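Local structure of manganese-containing pseudocatalase (Thermus thermophilus, 2V8T) at residues G31-E36 with G135-T140; M37-N42 with T68-H73; S83-N88 with A113-A118; A274-A279 with F285-L290. The protein probably breaks down hydrogen peroxide to water and oxygen as a catalase, using a pair of manganese ions held within each subunit of a hexamer. One frame throughout, in Å; residues are numbered along the deposited sequence. Where two conformers were deposited one is given.

Interactions 1 and 2 form one neighbourhood: their centres lie about 10 Å apart, they touch through Arg33, Ser38, Phe139 and Asn42, and both reach the same manganese ion. Along the chain interaction 2 falls between the two segments of interaction 1, and so does interaction 3. Helix 57-85 links interactions 2 and 3, giving Glu70 and His73 to the metal site and ending at Leu85, with the two centres about 23 Å apart. Interaction 4 comes last in the sequence, about 14 Å from interaction 3 between centres, which it touches through Ala86 and Ala274. Helix 57-85 thus leads from the metal site outward to a periphery of loops and the C-terminal helix 288-299.

Interaction 1. Residues G31-E36 with G135-T140; sequences GGRFGE and GEYVFT. With MN (manganese (II) ion), chain C.
Arg33 lies with its backbone on the ring of Tyr137, and this CH-pi contact dominates the pairing. Arg33 CA stands 3.7 Å from the centroid of the Tyr137 ring and 13° off the ring normal, so the approach is over the centre of one face. CB and CG of Arg33 continue across the same ring toward CE1 and CD1 of Tyr137. With CG anti to the backbone N (chi1 176°) and the chain extended as far as NE, the guanidinium is carried past the phenol in the conformer given. At the ring edge, near its plane, Gly31 O comes within 4.0 Å of Tyr137 CE2.

Polar contact across the pair is made by water. Water 1 donates to Arg33 O and to Tyr137 O, each at 2.9 Å, tying the two carbonyls together. The phenol OH is hydrogen-bonded to Glu136 of a second subunit, so the ring that supports Arg33 also joins two subunits.

Metal bonding starts at the other end of 31-36. A type I turn from Gly32 to Gly35, closed by Gly35 N to Gly32 O at 3.0 Å, brings the chain to the N-cap of helix 36-49. Glu36, its first residue, chelates one manganese through OE1 at 2.2 Å and OE2 at 2.3 Å. Lys162 hydrogen-bonds to Glu36 OE2, so that oxygen has a second partner besides the metal. The contact therefore puts an aromatic face and a bridging water against the turn that leads directly into a manganese ligand.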
loop_
_atom_site.group_PDB
_atom_site.type_symbol
_atom_site.label_atom_id
_atom_site.label_comp_id
_atom_site.label_asym_id
_atom_site.label_seq_id
_atom_site.Cartn_x
_atom_site.Cartn_y
_atom_site.Cartn_z
ATOM N N GLY A 31 6.336 14.133 4.552
ATOM C CA GLY A 31 5.392 13.118 4.124
ATOM C C GLY A 31 5.336 11.876 4.986
ATOM O O GLY A 31 4.617 10.943 4.605
ATOM N N GLY A 32 6.066 11.813 6.097
ATOM C CA GLY A 32 5.914 10.724 7.023
ATOM C C GLY A 32 4.642 10.788 7.821
ATOM O O GLY A 32 3.896 11.763 7.772
ATOM N N ARG A 33 4.406 9.734 8.601
ATOM C CA ARG A 33 3.182 9.639 9.367
ATOM C C ARG A 33 2.926 10.873 10.249
ATOM O O ARG A 33 1.765 11.268 10.395
ATOM C CB ARG A 33 3.261 8.396 10.269
ATOM C CG ARG A 33 2.081 8.256 11.170
ATOM C CD ARG A 33 2.170 7.003 11.994
ATOM N NE ARG A 33 1.013 6.999 12.934
ATOM C CZ ARG A 33 0.700 6.100 13.847
ATOM N NH1 ARG A 33 1.497 5.178 13.914
ATOM N NH2 ARG A 33 -0.326 6.229 14.682
ATOM N N PHE A 34 3.968 11.421 10.862
ATOM C CA PHE A 34 3.830 12.565 11.754
ATOM C C PHE A 34 4.481 13.826 11.150
ATOM O O PHE A 34 4.873 14.759 11.864
ATOM C CB PHE A 34 4.365 12.256 13.154
ATOM C CG PHE A 34 3.580 11.162 13.781
ATOM C CD1 PHE A 34 2.323 11.396 14.253
ATOM C CD2 PHE A 34 4.054 9.893 13.915
ATOM C CE1 PHE A 34 1.564 10.413 14.827
ATOM C CE2 PHE A 34 3.308 8.889 14.500
ATOM C CZ PHE A 34 2.054 9.141 14.940
ATOM N N GLY A 35 4.564 13.870 9.838
ATOM C CA GLY A 35 5.035 15.045 9.146
ATOM C C GLY A 35 3.939 16.094 8.986
ATOM O O GLY A 35 2.783 15.940 9.363
ATOM N N GLU A 36 4.348 17.191 8.357
ATOM C CA GLU A 36 3.466 18.353 8.195
ATOM C C GLU A 36 2.307 18.041 7.289
ATOM O O GLU A 36 1.226 18.640 7.425
ATOM C CB GLU A 36 4.281 19.545 7.688
ATOM C CG GLU A 36 5.233 20.083 8.769
ATOM C CD GLU A 36 4.547 20.837 9.850
ATOM O OE1 GLU A 36 3.333 21.103 9.756
ATOM O OE2 GLU A 36 5.192 21.208 10.889
ATOM N N GLY A 135 -3.619 8.827 2.933
ATOM C CA GLY A 135 -4.786 9.377 3.601
ATOM C C GLY A 135 -5.235 8.711 4.843
ATOM O O GLY A 135 -6.023 9.280 5.606
ATOM N N GLU A 136 -4.750 7.496 5.125
ATOM C CA GLU A 136 -5.070 6.859 6.384
ATOM C C GLU A 136 -4.283 7.444 7.564
ATOM O O GLU A 136 -4.501 7.083 8.709
ATOM C CB GLU A 136 -4.961 5.374 6.313
ATOM C CG GLU A 136 -6.187 4.965 7.326
ATOM C CD GLU A 136 -6.413 3.501 7.382
ATOM O OE1 GLU A 136 -7.250 3.029 8.039
ATOM O OE2 GLU A 136 -5.687 2.739 6.666
ATOM N N TYR A 137 -3.395 8.382 7.283
ATOM C CA TYR A 137 -2.730 9.182 8.319
ATOM C C TYR A 137 -3.669 10.249 8.898
ATOM O O TYR A 137 -3.281 10.927 9.864
ATOM C CB TYR A 137 -1.471 9.815 7.815
ATOM C CG TYR A 137 -0.349 8.873 7.407
ATOM C CD1 TYR A 137 -0.184 7.601 7.884
ATOM C CD2 TYR A 137 0.632 9.344 6.554
ATOM C CE1 TYR A 137 0.938 6.840 7.505
ATOM C CE2 TYR A 137 1.746 8.645 6.183
ATOM C CZ TYR A 137 1.892 7.397 6.636
ATOM O OH TYR A 137 2.999 6.633 6.252
ATOM N N VAL A 138 -4.873 10.412 8.304
ATOM C CA VAL A 138 -5.878 11.386 8.767
ATOM C C VAL A 138 -6.876 10.680 9.672
ATOM O O VAL A 138 -7.381 9.609 9.341
ATOM C CB VAL A 138 -6.549 12.046 7.571
ATOM C CG1 VAL A 138 -7.762 12.875 7.974
ATOM C CG2 VAL A 138 -5.528 12.921 6.825
ATOM N N PHE A 139 -7.182 11.352 10.776
ATOM C CA PHE A 139 -8.202 10.934 11.746
ATOM C C PHE A 139 -9.256 12.047 11.785
ATOM O O PHE A 139 -8.967 13.174 12.190
ATOM C CB PHE A 139 -7.552 10.771 13.134
ATOM C CG PHE A 139 -8.520 10.301 14.168
ATOM C CD1 PHE A 139 -8.813 8.954 14.257
ATOM C CD2 PHE A 139 -9.135 11.169 15.065
ATOM C CE1 PHE A 139 -9.722 8.486 15.209
ATOM C CE2 PHE A 139 -10.013 10.728 16.002
ATOM C CZ PHE A 139 -10.294 9.387 16.089
ATOM N N THR A 140 -10.464 11.713 11.345
ATOM C CA THR A 140 -11.559 12.693 11.326
ATOM C C THR A 140 -12.829 11.957 11.725
ATOM O O THR A 140 -13.584 11.400 10.914
ATOM C CB THR A 140 -11.608 13.441 10.001
ATOM O OG1 THR A 140 -12.695 14.366 9.980
ATOM C CG2 THR A 140 -11.697 12.572 8.750
HETATM MN MN MN C . 3.314 22.313 11.554
HETATM O O HOH W 1 -0.872 10.741 11.464
HETATM O O HOH W 2 2.233 20.814 12.492
HETATM O O HOH W 3 5.114 22.277 12.876
#

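Interaction 2. Residues M37-N42 with T68-H73; sequences MSTLMN and TEELGH. With MN (manganese (II) ion), chain C; MN (manganese (II) ion), chain D.
Helices 36-49 and 57-85 run nearly antiparallel here, their short segments 155° apart in direction and 8.4 Å apart at closest axis approach, with Leu40 and Glu70 in register. Leu40 CA lies 3.5 Å from Glu70 CB, so backbone and the root of a ligand side chain are in direct contact. The leucines cross, and Leu40 CD1 meets Leu71 CD2 at 3.5 Å, an apolar contact beside the Leu40-Glu70 pair.

Thr39 stands across the Glu70 carboxylate at about a right angle, its OG1 3.6 Å from Glu70 CD. Its chi1 of 55° sets OG1 between the backbone N and the carbonyl carbon, on the side of the carboxylate and of water 2.

Glu70 bends at chi2 (-64°), which turns its carboxylate along the metal pair: OE1 binds one manganese at 2.1 Å and OE2 binds the other at 2.1 Å. Water 2 is bound to both ions as a second bridge. His73, one helical turn on, gives ND1 to the manganese that holds OE1, at 2.2 Å, while its NE2 makes a weak hydrogen bond to Glu69 OE2. Glu69 also forms a salt bridge with Arg184 and a hydrogen bond to His188, a ligand of the second ion; it is thus a second-shell residue for both imidazoles.

Glu36 and Glu155 complete the protein ligands, as expected for a dimanganese site in a ferritin-like four-helix bundle. Two metal bonds, one from each oxygen to a different manganese, fix the rotation of the Glu70 carboxylate.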
loop_
_atom_site.group_PDB
_atom_site.type_symbol
_atom_site.label_atom_id
_atom_site.label_comp_id
_atom_site.label_asym_id
_atom_site.label_seq_id
_atom_site.Cartn_x
_atom_site.Cartn_y
_atom_site.Cartn_z
ATOM N N MET A 37 2.451 17.124 6.320
ATOM C CA MET A 37 1.281 16.705 5.547
ATOM C C MET A 37 0.192 16.151 6.451
ATOM O O MET A 37 -0.990 16.330 6.180
ATOM C CB MET A 37 1.636 15.664 4.484
ATOM C CG MET A 37 2.336 16.164 3.310
ATOM S SD MET A 37 1.220 17.082 2.177
ATOM C CE MET A 37 0.227 15.754 1.483
ATOM N N SER A 38 0.591 15.392 7.469
ATOM C CA SER A 38 -0.381 14.799 8.362
ATOM C C SER A 38 -1.066 15.829 9.238
ATOM O O SER A 38 -2.296 15.777 9.374
ATOM C CB SER A 38 0.239 13.718 9.224
ATOM O OG SER A 38 0.565 12.631 8.377
ATOM N N THR A 39 -0.334 16.723 9.862
ATOM C CA THR A 39 -1.023 17.746 10.676
ATOM C C THR A 39 -1.913 18.608 9.792
ATOM O O THR A 39 -3.091 18.826 10.111
ATOM C CB THR A 39 -0.029 18.514 11.526
ATOM O OG1 THR A 39 0.955 19.026 10.647
ATOM C CG2 THR A 39 0.586 17.636 12.592
ATOM N N LEU A 40 -1.403 19.028 8.634
ATOM C CA LEU A 40 -2.214 19.764 7.671
ATOM C C LEU A 40 -3.499 19.040 7.381
ATOM O O LEU A 40 -4.605 19.610 7.471
ATOM C CB LEU A 40 -1.430 19.959 6.382
ATOM C CG LEU A 40 -2.246 20.468 5.209
ATOM C CD1 LEU A 40 -2.869 21.824 5.478
ATOM C CD2 LEU A 40 -1.363 20.490 3.949
ATOM N N MET A 41 -3.414 17.786 6.898
ATOM C CA MET A 41 -4.603 17.157 6.361
ATOM C C MET A 41 -5.563 16.726 7.463
ATOM O O MET A 41 -6.790 16.727 7.259
ATOM C CB MET A 41 -4.180 15.987 5.478
ATOM C CG MET A 41 -3.456 16.440 4.180
ATOM S SD MET A 41 -4.648 17.067 2.932
ATOM C CE MET A 41 -3.646 18.127 1.866
ATOM N N ASN A 42 -5.040 16.361 8.645
ATOM C CA ASN A 42 -5.917 16.117 9.769
ATOM C C ASN A 42 -6.800 17.352 10.052
ATOM O O ASN A 42 -8.008 17.249 10.163
ATOM C CB ASN A 42 -5.105 15.766 11.049
ATOM C CG ASN A 42 -4.879 14.266 11.120
ATOM O OD1 ASN A 42 -5.742 13.563 11.600
ATOM N ND2 ASN A 42 -3.750 13.784 10.616
ATOM N N THR A 68 -4.793 26.141 8.318
ATOM C CA THR A 68 -4.234 27.102 7.370
ATOM C C THR A 68 -2.751 27.334 7.625
ATOM O O THR A 68 -1.953 27.429 6.705
ATOM C CB THR A 68 -5.029 28.408 7.412
ATOM O OG1 THR A 68 -6.405 28.095 7.274
ATOM C CG2 THR A 68 -4.609 29.340 6.294
ATOM N N GLU A 69 -2.369 27.465 8.915
ATOM C CA GLU A 69 -0.958 27.616 9.222
ATOM C C GLU A 69 -0.151 26.404 8.685
ATOM O O GLU A 69 0.957 26.564 8.164
ATOM C CB GLU A 69 -0.705 27.776 10.734
ATOM C CG GLU A 69 0.780 27.982 10.967
ATOM C CD GLU A 69 1.236 28.332 12.370
ATOM O OE1 GLU A 69 0.400 28.458 13.303
ATOM O OE2 GLU A 69 2.488 28.442 12.527
ATOM N N GLU A 70 -0.699 25.185 8.844
ATOM C CA GLU A 70 0.060 24.008 8.411
ATOM C C GLU A 70 0.295 23.995 6.915
ATOM O O GLU A 70 1.285 23.369 6.459
ATOM C CB GLU A 70 -0.633 22.710 8.852
ATOM C CG GLU A 70 -0.933 22.536 10.334
ATOM C CD GLU A 70 0.252 22.456 11.296
ATOM O OE1 GLU A 70 1.332 22.835 10.929
ATOM O OE2 GLU A 70 0.016 22.097 12.469
ATOM N N LEU A 71 -0.508 24.678 6.103
ATOM C CA LEU A 71 -0.190 24.808 4.671
ATOM C C LEU A 71 1.183 25.428 4.482
ATOM O O LEU A 71 1.967 25.028 3.614
ATOM C CB LEU A 71 -1.249 25.669 3.943
ATOM C CG LEU A 71 -2.607 25.029 3.733
ATOM C CD1 LEU A 71 -3.634 26.102 3.338
ATOM C CD2 LEU A 71 -2.537 23.959 2.663
ATOM N N GLY A 72 1.465 26.498 5.231
ATOM C CA GLY A 72 2.755 27.119 5.147
ATOM C C GLY A 72 3.860 26.272 5.700
ATOM O O GLY A 72 5.047 26.476 5.380
ATOM N N HIS A 73 3.533 25.301 6.563
ATOM C CA HIS A 73 4.558 24.396 7.063
ATOM C C HIS A 73 4.940 23.332 6.045
ATOM O O HIS A 73 6.129 23.014 5.942
ATOM C CB HIS A 73 4.156 23.777 8.384
ATOM C CG HIS A 73 4.007 24.744 9.477
ATOM N ND1 HIS A 73 3.755 24.334 10.774
ATOM C CD2 HIS A 73 4.078 26.116 9.462
ATOM C CE1 HIS A 73 3.656 25.452 11.489
ATOM N NE2 HIS A 73 3.850 26.540 10.730
HETATM MN MN MN C . 3.314 22.313 11.554
HETATM MN MN MN D . 1.299 21.891 14.142
HETATM O O HOH W 2 2.233 20.814 12.492
HETATM O O HOH W 3 5.114 22.277 12.876
#

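Interaction 3. Residues S83-N88 with A113-A118; sequences SLLAKN and AAHFIA
Leu85 extends its two methyls toward His115 and Phe116 through a chi1 of -67°, which sets CG anti to the carbonyl carbon. His115 has the corresponding first torsion, -83°, and presents the flat of its imidazole. This is a helix-end contact at the margin of the ferritin-like fold: Leu85 is the last residue of the long helix 57-85, and Ala86 is the first to depart from helical geometry. The opposing residues belong to the short, weakly bonded helix 114-117.

Leucine and imidazole cross at about a right angle. One methyl, CD1, sits over the middle of the ring, a CH-pi contact in which Leu85 CD1 lies 10° off the normal of the His115 ring. Leu85 CD1 is 3.7 Å from both CG and CD2 of His115. His115 is held from its far end as well, since NE2 is hydrogen-bonded to Gln27, and Ala23 of helix 20-26 packs against both Leu85 and His115.

Phe116 meets Leu85 obliquely and packs edge-to-face with Phe106. Nearby, Ile117 O bonds to Arg164 of a fourth subunit, placing this short helix at a subunit boundary. While CD1 is over the imidazole alone, the second methyl sits between the two aromatic side chains and touches both: Leu85 CD2 is 3.8 Å from His115 ND1 and 3.8 Å from Phe116 CZ.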
loop_
_atom_site.group_PDB
_atom_site.type_symbol
_atom_site.label_atom_id
_atom_site.label_comp_id
_atom_site.label_asym_id
_atom_site.label_seq_id
_atom_site.Cartn_x
_atom_site.Cartn_y
_atom_site.Cartn_z
ATOM N N SER A 83 16.313 23.059 -0.677
ATOM C CA SER A 83 17.576 23.703 -0.408
ATOM C C SER A 83 18.700 22.691 -0.298
ATOM O O SER A 83 19.807 22.916 -0.814
ATOM C CB SER A 83 17.497 24.537 0.877
ATOM O OG SER A 83 16.630 25.640 0.769
ATOM N N LEU A 84 18.442 21.587 0.403
ATOM C CA LEU A 84 19.425 20.527 0.582
ATOM C C LEU A 84 19.699 19.760 -0.713
ATOM O O LEU A 84 20.776 19.164 -0.844
ATOM C CB LEU A 84 18.956 19.578 1.692
ATOM C CG LEU A 84 18.908 20.219 3.083
ATOM C CD1 LEU A 84 18.027 19.351 4.014
ATOM C CD2 LEU A 84 20.309 20.403 3.653
ATOM N N LEU A 85 18.757 19.745 -1.656
ATOM C CA LEU A 85 18.923 19.023 -2.902
ATOM C C LEU A 85 19.436 19.894 -4.051
ATOM O O LEU A 85 19.793 19.373 -5.107
ATOM C CB LEU A 85 17.595 18.396 -3.324
ATOM C CG LEU A 85 17.098 17.271 -2.409
ATOM C CD1 LEU A 85 15.706 16.863 -2.798
ATOM C CD2 LEU A 85 18.043 16.071 -2.441
ATOM N N ALA A 86 19.483 21.214 -3.871
ATOM C CA ALA A 86 19.814 22.139 -4.972
ATOM C C ALA A 86 21.293 22.121 -5.265
ATOM O O ALA A 86 22.120 22.380 -4.420
ATOM C CB ALA A 86 19.429 23.566 -4.536
ATOM N N LYS A 87 21.650 21.912 -6.534
ATOM C CA LYS A 87 23.042 21.960 -6.932
ATOM C C LYS A 87 23.539 23.408 -6.977
ATOM O O LYS A 87 24.654 23.705 -6.537
ATOM C CB LYS A 87 23.226 21.290 -8.310
ATOM C CG LYS A 87 24.703 21.310 -8.750
ATOM C CD LYS A 87 24.965 20.784 -10.127
ATOM C CE LYS A 87 26.441 20.951 -10.533
ATOM N NZ LYS A 87 26.699 20.759 -11.952
ATOM N N ASN A 88 22.748 24.270 -7.630
ATOM C CA ASN A 88 23.103 25.652 -7.932
ATOM C C ASN A 88 22.052 26.631 -7.428
ATOM O O ASN A 88 21.467 27.366 -8.222
ATOM C CB ASN A 88 23.241 25.860 -9.445
ATOM C CG ASN A 88 24.236 24.957 -10.044
ATOM O OD1 ASN A 88 23.887 24.123 -11.001
ATOM N ND2 ASN A 88 25.434 25.039 -9.627
ATOM N N ALA A 113 17.195 7.638 -3.769
ATOM C CA ALA A 113 17.461 7.846 -5.181
ATOM C C ALA A 113 16.246 8.481 -5.883
ATOM O O ALA A 113 16.425 9.099 -6.942
ATOM C CB ALA A 113 17.847 6.504 -5.854
ATOM N N ALA A 114 15.047 8.298 -5.360
ATOM C CA ALA A 114 13.850 8.859 -5.973
ATOM C C ALA A 114 13.936 10.376 -6.110
ATOM O O ALA A 114 13.420 10.922 -7.084
ATOM C CB ALA A 114 12.605 8.456 -5.211
ATOM N N HIS A 115 14.576 11.058 -5.150
ATOM C CA HIS A 115 14.779 12.498 -5.253
ATOM C C HIS A 115 15.391 12.923 -6.572
ATOM O O HIS A 115 15.186 14.051 -7.005
ATOM C CB HIS A 115 15.708 12.973 -4.120
ATOM C CG HIS A 115 15.037 13.210 -2.831
ATOM N ND1 HIS A 115 15.750 13.105 -1.637
ATOM C CD2 HIS A 115 13.783 13.665 -2.561
ATOM C CE1 HIS A 115 14.900 13.496 -0.690
ATOM N NE2 HIS A 115 13.704 13.844 -1.197
ATOM N N PHE A 116 16.225 12.029 -7.172
ATOM C CA PHE A 116 16.991 12.326 -8.369
ATOM C C PHE A 116 16.439 11.657 -9.631
ATOM O O PHE A 116 16.856 12.013 -10.721
ATOM C CB PHE A 116 18.455 11.931 -8.147
ATOM C CG PHE A 116 19.073 12.700 -7.036
ATOM C CD1 PHE A 116 19.612 13.969 -7.336
ATOM C CD2 PHE A 116 19.103 12.222 -5.761
ATOM C CE1 PHE A 116 20.124 14.776 -6.380
ATOM C CE2 PHE A 116 19.612 13.057 -4.727
ATOM C CZ PHE A 116 20.110 14.333 -5.094
ATOM N N ILE A 117 15.563 10.674 -9.487
ATOM C CA ILE A 117 14.944 9.966 -10.617
ATOM C C ILE A 117 13.521 10.470 -10.840
ATOM O O ILE A 117 13.206 11.026 -11.881
ATOM C CB ILE A 117 14.991 8.433 -10.414
ATOM C CG1 ILE A 117 16.424 7.923 -10.229
ATOM C CG2 ILE A 117 14.267 7.751 -11.582
ATOM C CD1 ILE A 117 16.504 6.487 -9.753
ATOM N N ALA A 118 12.655 10.265 -9.866
ATOM C CA ALA A 118 11.286 10.765 -9.960
ATOM C C ALA A 118 11.238 12.286 -9.823
ATOM O O ALA A 118 10.519 12.977 -10.528
ATOM C CB ALA A 118 10.404 10.145 -8.874
#

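Interaction 4. Residues A274-A279 with F285-L290; sequences AGHDAA and FHPGEL
His276 reaches across to Phe285 and Pro287, and its conformation shapes much of the contact. CG is anti to the backbone N (chi1 -177°), which sends the imidazole across to 285-287, at the approach to helix 288-299. There His276 NE2 donates to Phe285 O at 2.8 Å, with an N-H...O angle of 132°. The acceptor lies in the imidazole plane, whereas the donor stands 55° out of the carbonyl plane, so the bond is bent and enters the C=O from above. A weak further bond from NE2 goes to Glu284 O.

Pro287 closes on one face of the same imidazole. Its CD is 3.5 Å from the centroid of the His276 ring, a CH-pi contact over the face but displaced toward the NE2 and CE1 rim. On the opposite face lies the backbone N of Ala278, leaving the imidazole sandwiched. ND1 accepts from the backbone N of Glu94, so both ring nitrogens are engaged and the rotation of the ring is fixed.

Phe285 likewise has CG anti to its backbone N. This brings the ring edge round to Ala278, where Phe285 CD1 is 3.4 Å from Ala278 O, near the ring plane.

In the fold, the loop after strand 269-270 is fastened here to the start of the C-terminal helix 288-299. The 91-97 region backs it through Leu93, Glu94 and Val97, and Leu290 of the helix packs on Leu56 of a third subunit.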
loop_
_atom_site.group_PDB
_atom_site.type_symbol
_atom_site.label_atom_id
_atom_site.label_comp_id
_atom_site.label_asym_id
_atom_site.label_seq_id
_atom_site.Cartn_x
_atom_site.Cartn_y
_atom_site.Cartn_z
ATOM N N ALA A 274 15.671 26.766 -6.366
ATOM C CA ALA A 274 16.842 25.900 -6.462
ATOM C C ALA A 274 17.714 26.149 -7.669
ATOM O O ALA A 274 18.817 25.576 -7.695
ATOM C CB ALA A 274 16.396 24.425 -6.467
ATOM N N GLY A 275 17.270 26.960 -8.622
ATOM C CA GLY A 275 18.102 27.252 -9.759
ATOM C C GLY A 275 18.141 26.144 -10.771
ATOM O O GLY A 275 17.356 25.186 -10.739
ATOM N N HIS A 276 19.074 26.235 -11.711
ATOM C CA HIS A 276 19.185 25.255 -12.788
ATOM C C HIS A 276 19.984 24.046 -12.326
ATOM O O HIS A 276 21.052 24.189 -11.751
ATOM C CB HIS A 276 19.871 25.930 -13.969
ATOM C CG HIS A 276 20.000 25.104 -15.197
ATOM N ND1 HIS A 276 21.055 25.331 -16.072
ATOM C CD2 HIS A 276 19.234 24.091 -15.701
ATOM C CE1 HIS A 276 20.893 24.469 -17.058
ATOM N NE2 HIS A 276 19.818 23.696 -16.866
ATOM N N ASP A 277 19.494 22.853 -12.647
ATOM C CA ASP A 277 20.244 21.606 -12.521
ATOM C C ASP A 277 20.125 20.889 -13.860
ATOM O O ASP A 277 19.111 20.244 -14.164
ATOM C CB ASP A 277 19.730 20.761 -11.341
ATOM C CG ASP A 277 20.545 19.511 -11.067
ATOM O OD1 ASP A 277 21.148 18.982 -12.046
ATOM O OD2 ASP A 277 20.518 19.039 -9.898
ATOM N N ALA A 278 21.114 21.104 -14.729
ATOM C CA ALA A 278 21.045 20.591 -16.092
ATOM C C ALA A 278 20.936 19.070 -16.140
ATOM O O ALA A 278 20.216 18.521 -16.976
ATOM C CB ALA A 278 22.268 21.050 -16.892
ATOM N N ALA A 279 21.679 18.362 -15.273
ATOM C CA ALA A 279 21.602 16.911 -15.250
ATOM C C ALA A 279 20.204 16.404 -14.907
ATOM O O ALA A 279 19.804 15.297 -15.279
ATOM C CB ALA A 279 22.612 16.334 -14.288
ATOM N N PHE A 285 16.859 21.183 -19.796
ATOM C CA PHE A 285 18.283 20.871 -19.949
ATOM C C PHE A 285 19.115 22.139 -20.131
ATOM O O PHE A 285 20.059 22.376 -19.377
ATOM C CB PHE A 285 18.478 19.884 -21.107
ATOM C CG PHE A 285 19.890 19.499 -21.362
ATOM C CD1 PHE A 285 20.725 19.019 -20.338
ATOM C CD2 PHE A 285 20.391 19.552 -22.641
ATOM C CE1 PHE A 285 22.070 18.677 -20.597
ATOM C CE2 PHE A 285 21.699 19.145 -22.896
ATOM C CZ PHE A 285 22.535 18.726 -21.871
ATOM N N HIS A 286 18.770 22.918 -21.161
ATOM C CA HIS A 286 19.399 24.225 -21.490
ATOM C C HIS A 286 18.215 25.229 -21.496
ATOM O O HIS A 286 17.526 25.321 -22.504
ATOM C CB HIS A 286 20.062 24.162 -22.875
ATOM C CG HIS A 286 21.291 23.303 -22.882
ATOM N ND1 HIS A 286 21.855 22.825 -24.039
ATOM C CD2 HIS A 286 22.033 22.782 -21.864
ATOM C CE1 HIS A 286 22.933 22.111 -23.748
ATOM N NE2 HIS A 286 23.087 22.084 -22.429
ATOM N N PRO A 287 17.996 25.960 -20.385
ATOM C CA PRO A 287 16.763 26.738 -20.267
ATOM C C PRO A 287 16.777 28.115 -20.913
ATOM O O PRO A 287 15.778 28.821 -20.850
ATOM C CB PRO A 287 16.599 26.867 -18.752
ATOM C CG PRO A 287 18.026 26.866 -18.232
ATOM C CD PRO A 287 18.691 25.857 -19.092
ATOM N N GLY A 288 17.893 28.487 -21.572
ATOM C CA GLY A 288 17.947 29.842 -22.108
ATOM C C GLY A 288 16.833 30.170 -23.083
ATOM O O GLY A 288 16.329 31.301 -23.064
ATOM N N GLU A 289 16.472 29.248 -23.974
ATOM C CA GLU A 289 15.379 29.536 -24.899
ATOM C C GLU A 289 14.072 29.765 -24.183
ATOM O O GLU A 289 13.300 30.656 -24.563
ATOM C CB GLU A 289 15.253 28.443 -25.982
ATOM C CG GLU A 289 14.014 28.263 -26.847
ATOM C CD GLU A 289 13.968 26.844 -27.485
ATOM O OE1 GLU A 289 15.002 26.500 -28.085
ATOM O OE2 GLU A 289 12.937 26.122 -27.313
ATOM N N LEU A 290 13.788 28.977 -23.135
ATOM C CA LEU A 290 12.529 29.176 -22.404
ATOM C C LEU A 290 12.557 30.506 -21.658
ATOM O O LEU A 290 11.529 31.204 -21.588
ATOM C CB LEU A 290 12.245 28.037 -21.406
ATOM C CG LEU A 290 12.107 26.649 -22.049
ATOM C CD1 LEU A 290 11.525 25.676 -21.003
ATOM C CD2 LEU A 290 11.279 26.647 -23.344
#